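Mannosephosphate isomerase, putative (Archaeoglobus fulgidus, PDB 1ZX5) probably catalyses the interconversion of D-mannose 6-phosphate and D-fructose 6-phosphate as a zinc-dependent, cupin-fold isomerase of the type 1 family. Local coordinates at residues T96-H101 / Y194-N199; V137-L142 / K206-K211. One frame throughout, in Å; residues are numbered along the deposited sequence.

Contact 1. Residues T96-H101 / Y194-N199. With LFR (beta-L-fructofuranose), chain B; ACY (acetic acid), chain I; ACY (acetic acid), chain H.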
loop_
_atom_site.group_PDB
_atom_site.type_symbol
_atom_site.label_atom_id
_atom_site.label_comp_id
_atom_site.label_asym_id
_atom_site.label_seq_id
_atom_site.Cartn_x
_atom_site.Cartn_y
_atom_site.Cartn_z
ATOM N N THR A 96 -14.060 8.090 2.455
ATOM C CA THR A 96 -14.305 6.686 2.769
ATOM C C THR A 96 -14.969 6.620 4.155
ATOM O O THR A 96 -14.828 7.548 4.952
ATOM C CB THR A 96 -12.993 5.856 2.702
ATOM O OG1 THR A 96 -12.000 6.412 3.582
ATOM C CG2 THR A 96 -12.420 5.831 1.247
ATOM N N GLN A 97 -15.721 5.552 4.424
ATOM C CA GLN A 97 -16.238 5.302 5.759
ATOM C C GLN A 97 -15.093 4.839 6.664
ATOM O O GLN A 97 -14.101 4.259 6.188
ATOM C CB GLN A 97 -17.392 4.282 5.722
ATOM C CG GLN A 97 -17.989 3.855 7.096
ATOM C CD GLN A 97 -18.617 4.998 7.921
ATOM O OE1 GLN A 97 -17.928 5.713 8.656
ATOM N NE2 GLN A 97 -19.935 5.136 7.827
ATOM N N VAL A 98 -15.219 5.127 7.958
ATOM C CA VAL A 98 -14.248 4.667 8.939
ATOM C C VAL A 98 -14.233 3.135 8.972
ATOM O O VAL A 98 -15.274 2.483 8.953
ATOM C CB VAL A 98 -14.526 5.244 10.354
ATOM C CG1 VAL A 98 -13.542 4.682 11.372
ATOM C CG2 VAL A 98 -14.442 6.786 10.336
ATOM N N HIS A 99 -13.032 2.578 8.980
ATOM C CA HIS A 99 -12.853 1.142 9.044
ATOM C C HIS A 99 -11.620 0.827 9.885
ATOM O O HIS A 99 -10.907 1.734 10.315
ATOM C CB HIS A 99 -12.779 0.526 7.636
ATOM C CG HIS A 99 -11.808 1.203 6.719
ATOM N ND1 HIS A 99 -12.024 2.465 6.196
ATOM C CD2 HIS A 99 -10.634 0.776 6.193
ATOM C CE1 HIS A 99 -11.011 2.798 5.418
ATOM N NE2 HIS A 99 -10.155 1.791 5.395
ATOM N N VAL A 100 -11.396 -0.457 10.129
ATOM C CA VAL A 100 -10.372 -0.930 11.029
ATOM C C VAL A 100 -9.938 -2.321 10.561
ATOM O O VAL A 100 -10.741 -3.083 10.022
ATOM C CB VAL A 100 -10.888 -0.949 12.536
ATOM C CG1 VAL A 100 -12.124 -1.834 12.714
ATOM C CG2 VAL A 100 -9.777 -1.365 13.516
ATOM N N HIS A 101 -8.664 -2.633 10.762
ATOM C CA HIS A 101 -8.096 -3.922 10.388
ATOM C C HIS A 101 -7.818 -4.771 11.626
ATOM O O HIS A 101 -7.419 -4.235 12.663
ATOM C CB HIS A 101 -6.788 -3.722 9.628
ATOM C CG HIS A 101 -6.931 -2.902 8.385
ATOM N ND1 HIS A 101 -7.833 -3.210 7.388
ATOM C CD2 HIS A 101 -6.269 -1.799 7.964
ATOM C CE1 HIS A 101 -7.737 -2.321 6.417
ATOM N NE2 HIS A 101 -6.791 -1.458 6.739
ATOM N N TYR A 194 -12.975 -3.939 8.387
ATOM C CA TYR A 194 -14.303 -3.905 8.966
ATOM C C TYR A 194 -14.758 -2.474 9.103
ATOM O O TYR A 194 -14.101 -1.660 9.754
ATOM C CB TYR A 194 -14.317 -4.608 10.316
ATOM C CG TYR A 194 -13.734 -6.001 10.268
ATOM C CD1 TYR A 194 -14.223 -6.965 9.358
ATOM C CD2 TYR A 194 -12.704 -6.368 11.134
ATOM C CE1 TYR A 194 -13.685 -8.259 9.319
ATOM C CE2 TYR A 194 -12.154 -7.652 11.106
ATOM C CZ TYR A 194 -12.646 -8.591 10.199
ATOM O OH TYR A 194 -12.111 -9.865 10.205
ATOM N N PHE A 195 -15.886 -2.174 8.479
ATOM C CA PHE A 195 -16.377 -0.802 8.399
ATOM C C PHE A 195 -17.331 -0.496 9.540
ATOM O O PHE A 195 -17.947 -1.402 10.100
ATOM C CB PHE A 195 -17.013 -0.558 7.021
ATOM C CG PHE A 195 -15.988 -0.402 5.912
ATOM C CD1 PHE A 195 -15.602 0.871 5.472
ATOM C CD2 PHE A 195 -15.392 -1.523 5.328
ATOM C CE1 PHE A 195 -14.626 1.027 4.459
ATOM C CE2 PHE A 195 -14.425 -1.382 4.310
ATOM C CZ PHE A 195 -14.033 -0.106 3.879
ATOM N N PHE A 196 -17.437 0.781 9.888
ATOM C CA PHE A 196 -18.358 1.230 10.931
ATOM C C PHE A 196 -19.811 1.222 10.446
ATOM O O PHE A 196 -20.395 2.266 10.156
ATOM C CB PHE A 196 -17.953 2.628 11.415
ATOM C CG PHE A 196 -16.847 2.629 12.445
ATOM C CD1 PHE A 196 -15.824 1.665 12.413
ATOM C CD2 PHE A 196 -16.814 3.611 13.438
ATOM C CE1 PHE A 196 -14.790 1.676 13.360
ATOM C CE2 PHE A 196 -15.778 3.637 14.383
ATOM C CZ PHE A 196 -14.771 2.665 14.347
ATOM N N ASN A 197 -20.386 0.029 10.340
ATOM C CA ASN A 197 -21.772 -0.129 9.914
ATOM C C ASN A 197 -22.344 -1.365 10.574
ATOM O O ASN A 197 -21.601 -2.153 11.176
ATOM C CB ASN A 197 -21.908 -0.180 8.367
ATOM C CG ASN A 197 -21.122 -1.332 7.718
ATOM O OD1 ASN A 197 -21.060 -2.449 8.227
ATOM N ND2 ASN A 197 -20.544 -1.055 6.568
ATOM N N GLU A 198 -23.656 -1.533 10.477
ATOM C CA GLU A 198 -24.334 -2.658 11.118
ATOM C C GLU A 198 -23.766 -4.002 10.633
ATOM O O GLU A 198 -23.575 -4.930 11.416
ATOM C CB GLU A 198 -25.838 -2.567 10.842
ATOM C CG GLU A 198 -26.678 -3.681 11.438
ATOM C CD GLU A 198 -26.656 -4.973 10.619
ATOM O OE1 GLU A 198 -26.405 -4.931 9.382
ATOM O OE2 GLU A 198 -26.901 -6.040 11.232
ATOM N N ASN A 199 -23.512 -4.100 9.332
ATOM C CA ASN A 199 -23.065 -5.349 8.727
ATOM C C ASN A 199 -21.778 -5.893 9.366
ATOM O O ASN A 199 -21.652 -7.108 9.574
ATOM C CB ASN A 199 -22.879 -5.151 7.209
ATOM C CG ASN A 199 -22.569 -6.449 6.473
ATOM O OD1 ASN A 199 -21.407 -6.732 6.151
ATOM N ND2 ASN A 199 -23.589 -7.237 6.206
HETATM C C1 LFR B . -18.904 8.768 7.687
HETATM C C2 LFR B . -18.514 9.216 6.266
HETATM C C3 LFR B . -19.059 8.229 5.229
HETATM C C4 LFR B . -20.067 8.977 4.385
HETATM C C5 LFR B . -20.100 10.404 4.925
HETATM C C6 LFR B . -19.765 11.422 3.836
HETATM O O1 LFR B . -17.790 8.409 8.518
HETATM O O2 LFR B . -17.083 9.356 6.107
HETATM O O3 LFR B . -18.048 7.752 4.347
HETATM O O4 LFR B . -21.334 8.331 4.540
HETATM O O5 LFR B . -19.160 10.479 6.014
HETATM O O6 LFR B . -20.212 12.751 4.154
HETATM C C ACY I . -8.375 5.192 2.856
HETATM O O ACY I . -9.536 4.966 3.291
HETATM O OXT ACY I . -7.570 4.300 2.537
HETATM C CH3 ACY I . -7.888 6.602 2.689
HETATM C C ACY H . -17.914 -3.591 4.125
HETATM O O ACY H . -18.861 -2.971 4.658
HETATM O OXT ACY H . -17.190 -4.406 4.739
HETATM C CH3 ACY H . -17.616 -3.347 2.671
#
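H99 and F195 form an antiparallel non-hydrogen-bonded pair whose side chains run alongside each other in the same direction. Their rings make an offset stack, centroids 4.5 Å apart and planes at 26°, while H99 CB sits over the middle of the F195 face. A bond within its own segment fixes the rotation of the imidazole: H99 ND1 donates to Q97 O at 2.7 Å, nearly within the ring plane. V98 CG1, anti to the backbone N (chi1 177°), stands over the F196 ring, 3.7 Å from its centroid. The Q97 side chain runs counter to that of F195, with its CB 3.9 Å from F195 CD1; its OE1 accepts from V98 N and, at 2.7 Å, from O1 of the bound fructofuranose, linking the sugar to the backbone. A serine in place of F195 lacks the ring that covers H99 CB and one face of the imidazole, and would probably open a gap there. The V100–Y194 pair closes the ladder with two backbone bonds, and F196 N donates to V98 O at 2.9 Å. Strands 99-100 and 194-195 form a two-stranded sheet, with helix 201-207 against V100, Y194 and F196, and H176 meeting the H99 ring.

Contact 2. Residues V137-L142 / K206-K211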
loop_
_atom_site.group_PDB
_atom_site.type_symbol
_atom_site.label_atom_id
_atom_site.label_comp_id
_atom_site.label_asym_id
_atom_site.label_seq_id
_atom_site.Cartn_x
_atom_site.Cartn_y
_atom_site.Cartn_z
ATOM N N VAL A 137 -13.318 6.438 23.689
ATOM C CA VAL A 137 -14.735 6.272 23.355
ATOM C C VAL A 137 -15.252 4.969 23.953
ATOM O O VAL A 137 -14.474 4.067 24.264
ATOM C CB VAL A 137 -15.016 6.304 21.801
ATOM C CG1 VAL A 137 -14.641 7.652 21.199
ATOM C CG2 VAL A 137 -14.313 5.160 21.075
ATOM N N LYS A 138 -16.566 4.881 24.125
ATOM C CA LYS A 138 -17.199 3.650 24.572
ATOM C C LYS A 138 -17.890 2.979 23.384
ATOM O O LYS A 138 -18.616 3.631 22.637
ATOM C CB LYS A 138 -18.208 3.935 25.688
ATOM C CG LYS A 138 -17.622 4.611 26.930
ATOM C CD LYS A 138 -18.678 4.697 28.031
ATOM C CE LYS A 138 -18.386 5.817 29.034
ATOM N NZ LYS A 138 -17.419 5.404 30.100
ATOM N N ILE A 139 -17.655 1.681 23.213
ATOM C CA ILE A 139 -18.309 0.902 22.158
ATOM C C ILE A 139 -19.817 1.173 22.078
ATOM O O ILE A 139 -20.350 1.378 20.989
ATOM C CB ILE A 139 -18.011 -0.626 22.294
ATOM C CG1 ILE A 139 -16.784 -1.013 21.466
ATOM C CG2 ILE A 139 -19.200 -1.477 21.834
ATOM C CD1 ILE A 139 -16.934 -0.841 19.940
ATOM N N GLU A 140 -20.478 1.189 23.238
ATOM C CA GLU A 140 -21.926 1.391 23.339
ATOM C C GLU A 140 -22.362 2.738 22.777
ATOM O O GLU A 140 -23.418 2.839 22.153
ATOM C CB GLU A 140 -22.408 1.285 24.798
ATOM C CG GLU A 140 -22.066 -0.022 25.512
ATOM C CD GLU A 140 -20.617 -0.082 26.026
ATOM O OE1 GLU A 140 -19.986 0.988 26.229
ATOM O OE2 GLU A 140 -20.115 -1.217 26.228
ATOM N N GLU A 141 -21.559 3.771 23.020
ATOM C CA GLU A 141 -21.870 5.104 22.526
ATOM C C GLU A 141 -21.648 5.235 21.010
ATOM O O GLU A 141 -22.374 5.974 20.345
ATOM C CB GLU A 141 -21.126 6.174 23.337
ATOM C CG GLU A 141 -21.792 6.418 24.713
ATOM C CD GLU A 141 -20.905 7.142 25.733
ATOM O OE1 GLU A 141 -19.840 7.680 25.348
ATOM O OE2 GLU A 141 -21.289 7.169 26.933
ATOM N N LEU A 142 -20.668 4.502 20.472
ATOM C CA LEU A 142 -20.477 4.395 19.021
ATOM C C LEU A 142 -21.684 3.725 18.359
ATOM O O LEU A 142 -22.130 4.157 17.301
ATOM C CB LEU A 142 -19.202 3.614 18.682
ATOM C CG LEU A 142 -17.834 4.188 19.046
ATOM C CD1 LEU A 142 -16.753 3.202 18.662
ATOM C CD2 LEU A 142 -17.596 5.519 18.369
ATOM N N LYS A 206 -14.790 -6.559 18.190
ATOM C CA LYS A 206 -13.711 -7.466 18.561
ATOM C C LYS A 206 -12.280 -6.971 18.293
ATOM O O LYS A 206 -11.334 -7.467 18.904
ATOM C CB LYS A 206 -13.951 -8.814 17.890
ATOM C CG LYS A 206 -15.120 -9.555 18.558
ATOM C CD LYS A 206 -15.442 -10.833 17.836
ATOM C CE LYS A 206 -16.556 -11.606 18.533
ATOM N NZ LYS A 206 -17.119 -12.606 17.566
ATOM N N VAL A 207 -12.113 -5.999 17.394
ATOM C CA VAL A 207 -10.762 -5.596 16.979
ATOM C C VAL A 207 -10.455 -4.124 17.238
ATOM O O VAL A 207 -9.296 -3.731 17.238
ATOM C CB VAL A 207 -10.467 -5.953 15.479
ATOM C CG1 VAL A 207 -10.864 -7.397 15.176
ATOM C CG2 VAL A 207 -11.186 -5.001 14.527
ATOM N N LEU A 208 -11.489 -3.318 17.459
ATOM C CA LEU A 208 -11.335 -1.864 17.533
ATOM C C LEU A 208 -10.603 -1.386 18.794
ATOM O O LEU A 208 -10.974 -1.749 19.923
ATOM C CB LEU A 208 -12.693 -1.161 17.407
ATOM C CG LEU A 208 -12.680 0.373 17.454
ATOM C CD1 LEU A 208 -11.906 0.959 16.261
ATOM C CD2 LEU A 208 -14.103 0.927 17.542
ATOM N N ASN A 209 -9.562 -0.579 18.582
ATOM C CA ASN A 209 -8.917 0.170 19.664
ATOM C C ASN A 209 -9.771 1.402 19.981
ATOM O O ASN A 209 -9.844 2.345 19.185
ATOM C CB ASN A 209 -7.487 0.561 19.254
ATOM C CG ASN A 209 -6.676 1.198 20.395
ATOM O OD1 ASN A 209 -7.209 1.567 21.444
ATOM N ND2 ASN A 209 -5.376 1.342 20.170
ATOM N N THR A 210 -10.426 1.379 21.134
ATOM C CA THR A 210 -11.319 2.461 21.550
ATOM C C THR A 210 -10.616 3.551 22.368
ATOM O O THR A 210 -11.259 4.525 22.776
ATOM C CB THR A 210 -12.520 1.925 22.355
ATOM O OG1 THR A 210 -12.048 1.090 23.423
ATOM C CG2 THR A 210 -13.479 1.130 21.441
ATOM N N LYS A 211 -9.307 3.393 22.589
ATOM C CA LYS A 211 -8.518 4.382 23.330
ATOM C C LYS A 211 -8.050 5.533 22.451
ATOM O O LYS A 211 -7.865 5.380 21.241
ATOM C CB LYS A 211 -7.278 3.748 23.989
ATOM C CG LYS A 211 -7.541 2.616 24.956
ATOM C CD LYS A 211 -8.612 2.978 25.976
ATOM C CE LYS A 211 -9.282 1.728 26.530
ATOM N NZ LYS A 211 -10.472 2.068 27.362
#
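V137 meets T210 through both backbone and side chain. Its N donates to T210 O at 3.0 Å in a nearly straight bond (164° at the hydrogen) that arrives almost head-on to the carbonyl, and it is the one hydrogen bond joining the two segments. Next to this bond the V137 side chain crosses that of T210 at a slant. The CG2 branch does the touching, 3.6 Å from T210 O, with T210 CB a little farther off; with CG1 beside the backbone N (chi1 -63°), CG2 is the methyl set between N and the carbonyl carbon. T210 CB in turn lies 3.5 Å from V137 O, so the threonine packs against backbone as well as methyl.

K138 takes the N-cap position, and its carbonyl receives L142 N at 3.1 Å in the first turn of the helix. I139, the first helical residue, bends its chain towards the other segment. Its CG1 meets T210 CG2 at 3.9 Å, the two side chains crossing at about a right angle, and its CD1 goes on to L208 CD2 at 4.1 Å. One turn after K138, L142 points towards L208, and the two leucines meet tip to tip, L142 CD1 to L208 CD2 at 3.7 Å. L208 CD2 therefore touches both I139 and L142. T210 sits in the middle of an Asx turn, in which N209 OD1 accepts from K211 N at 3.0 Å.

This small, mostly apolar surface contact sets the start of helix 139-146 against the loop that leaves helix 201-207. W201 and K205 of that helix touch I139, W201 also packs on L142, and F133 lies against L208.

Overall arrangement
The two contacts lie on the same side of the chain's centre, with their centres about 12 Å apart, and they touch: F196 CZ packs on L208 CD2 at 3.7 Å, and V100 CG1 on V207 CG2 at 3.8 Å. Along the chain their segments alternate, in the order 96-101, 137-142, 194-199, 206-211. Helix 201-207 follows strand 194-195 and its end forms the start of 206-211, connecting the later halves of both contacts. Contact 1 reaches the fructofuranose pocket through T96 and Q97; contact 2 lies at the surface, with the L142 side chain about 10 Å from the sugar. Together they join the two-stranded sheet, helix 201-207 and helix 139-146 into one packed region.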